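Local structure of CalS11 (Micromonospora echinospora, 3TOS) at residues R173-N178 / L200-P205. The protein is a methyltransferase of calicheamicin biosynthesis that binds S-adenosyl-L-homocysteine and probably methylates an oxygen of its substrate. Residues are numbered along the deposited sequence; the frame is centred on the assembly and turned at random.
Sequences RYLAEN and LEAIRP
L175 reaches across to the last turn of helix 193-203 with a single methyl, CD1, and this one group makes nearly all of the contact. It settles against the backbone of A202, 3.4 Å from the carbonyl O, with the CB of A202 alongside at 4.1 Å. The torsion about CA-CB sets CG anti to the carbonyl carbon (chi1 -67°), and chi2 then extends CD1 toward the neighbouring helix. A branched leucine spans the gap between the two backbones, whose nearest CA atoms, those of L175 and I203, lie 8.1 Å apart; the short side chain of A202 lets the methyl come down onto the main chain. I203 offers mainly its CA, 4.4 Å from CD1 of L175, while its side chain leads away to pack on I183, A186 and F188 of strand 183-188 and on F76 of strand 72-76. Such packing is that of a Rossmann-like methyltransferase: helix 167-177 leads from strand 160-164 into strand 183-188, and helix 193-203 from there to strand 211-215, two successive beta-alpha-beta crossovers that place the helices side by side on one face of the sheet. A202, its side chain about 12 Å from a bound S-adenosyl-L-homocysteine, lies outside the cofactor pocket. Y174 faces the sheet as well, touching M74. The ND2 of N178 lies 3.3 Å above the plane of the Y174 ring, over its centre. It also donates to the carbonyl O of Y174 at 2.9 Å, a nearly straight bond (164°) that ties the helix end back on itself. Close packing is thus confined to the buried methyl of L175 on A202 and I203; on the exposed outer side charged E201 suits the solvent, its OE2 in a salt bridge with K197 of its own helix.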
# COMPACT_ATOMS: atom_id res chain seq x y z
N ARG B 173 -28.38 17.78 30.85
CA ARG B 173 -29.58 17.05 31.26
C ARG B 173 -29.78 15.80 30.41
O ARG B 173 -30.04 14.70 30.94
CB ARG B 173 -30.81 17.99 31.19
CG ARG B 173 -32.16 17.29 31.51
CD ARG B 173 -33.36 18.27 31.40
NE ARG B 173 -33.14 19.43 32.27
CZ ARG B 173 -33.01 20.72 31.89
NH1 ARG B 173 -32.76 21.63 32.82
NH2 ARG B 173 -33.10 21.11 30.60
N TYR B 174 -29.66 15.96 29.08
CA TYR B 174 -29.79 14.82 28.16
C TYR B 174 -28.78 13.74 28.52
O TYR B 174 -29.09 12.56 28.60
CB TYR B 174 -29.61 15.27 26.68
CG TYR B 174 -29.73 14.08 25.74
CD1 TYR B 174 -30.92 13.70 25.24
CD2 TYR B 174 -28.62 13.25 25.52
CE1 TYR B 174 -31.01 12.60 24.39
CE2 TYR B 174 -28.67 12.13 24.76
CZ TYR B 174 -29.88 11.79 24.19
OH TYR B 174 -29.97 10.63 23.47
N LEU B 175 -27.55 14.17 28.75
CA LEU B 175 -26.52 13.17 29.06
C LEU B 175 -26.80 12.46 30.41
O LEU B 175 -26.59 11.23 30.54
CB LEU B 175 -25.13 13.83 29.03
CG LEU B 175 -24.65 14.31 27.65
CD1 LEU B 175 -23.45 15.26 27.82
CD2 LEU B 175 -24.36 13.09 26.85
N ALA B 176 -27.25 13.21 31.40
CA ALA B 176 -27.57 12.61 32.71
C ALA B 176 -28.69 11.58 32.60
O ALA B 176 -28.63 10.55 33.30
CB ALA B 176 -27.93 13.66 33.72
N GLU B 177 -29.65 11.86 31.72
CA GLU B 177 -30.78 10.95 31.46
C GLU B 177 -30.43 9.78 30.56
O GLU B 177 -31.20 8.84 30.50
CB GLU B 177 -31.97 11.74 30.87
CG GLU B 177 -32.54 12.75 31.89
CD GLU B 177 -33.61 13.71 31.28
OE1 GLU B 177 -33.91 13.59 30.07
OE2 GLU B 177 -34.13 14.62 31.97
N ASN B 178 -29.27 9.82 29.90
CA ASN B 178 -28.87 8.82 28.89
C ASN B 178 -27.45 8.33 29.16
O ASN B 178 -26.52 8.59 28.38
CB ASN B 178 -29.02 9.38 27.46
CG ASN B 178 -30.50 9.62 27.12
OD1 ASN B 178 -31.19 8.68 26.70
ND2 ASN B 178 -31.00 10.85 27.34
N LEU B 200 -18.78 21.53 24.70
CA LEU B 200 -17.53 20.79 24.56
C LEU B 200 -17.16 20.15 25.88
O LEU B 200 -16.73 18.98 25.94
CB LEU B 200 -16.38 21.74 24.15
CG LEU B 200 -16.23 22.02 22.68
CD1 LEU B 200 -15.19 23.18 22.57
CD2 LEU B 200 -15.76 20.74 21.90
N GLU B 201 -17.30 20.92 26.96
CA GLU B 201 -16.95 20.37 28.33
C GLU B 201 -17.86 19.17 28.70
O GLU B 201 -17.38 18.16 29.27
CB GLU B 201 -17.07 21.50 29.36
CG GLU B 201 -15.95 22.47 29.25
CD GLU B 201 -16.23 23.81 29.89
OE1 GLU B 201 -17.39 24.11 30.25
OE2 GLU B 201 -15.26 24.62 29.99
N ALA B 202 -19.15 19.30 28.40
CA ALA B 202 -20.14 18.27 28.73
C ALA B 202 -19.96 16.94 27.94
O ALA B 202 -20.14 15.86 28.53
CB ALA B 202 -21.59 18.83 28.47
N ILE B 203 -19.60 17.03 26.65
CA ILE B 203 -19.59 15.83 25.85
C ILE B 203 -18.32 14.99 26.03
O ILE B 203 -18.32 13.82 25.65
CB ILE B 203 -19.79 16.10 24.33
CG1 ILE B 203 -18.60 16.89 23.77
CG2 ILE B 203 -21.13 16.75 24.06
CD1 ILE B 203 -18.61 16.95 22.24
N ARG B 204 -17.28 15.56 26.64
CA ARG B 204 -16.00 14.88 26.67
C ARG B 204 -16.04 13.44 27.21
O ARG B 204 -15.39 12.58 26.62
CB ARG B 204 -14.95 15.70 27.46
CG ARG B 204 -13.54 15.25 27.20
CD ARG B 204 -12.51 16.14 27.82
NE ARG B 204 -11.22 15.55 27.58
CZ ARG B 204 -10.09 16.22 27.70
NH1 ARG B 204 -10.13 17.51 28.06
NH2 ARG B 204 -8.93 15.61 27.46
N PRO B 205 -16.81 13.17 28.31
CA PRO B 205 -16.71 11.80 28.86
C PRO B 205 -17.39 10.75 27.98
O PRO B 205 -17.29 9.55 28.24
CB PRO B 205 -17.38 11.91 30.26
CG PRO B 205 -17.47 13.35 30.56
CD PRO B 205 -17.53 14.08 29.22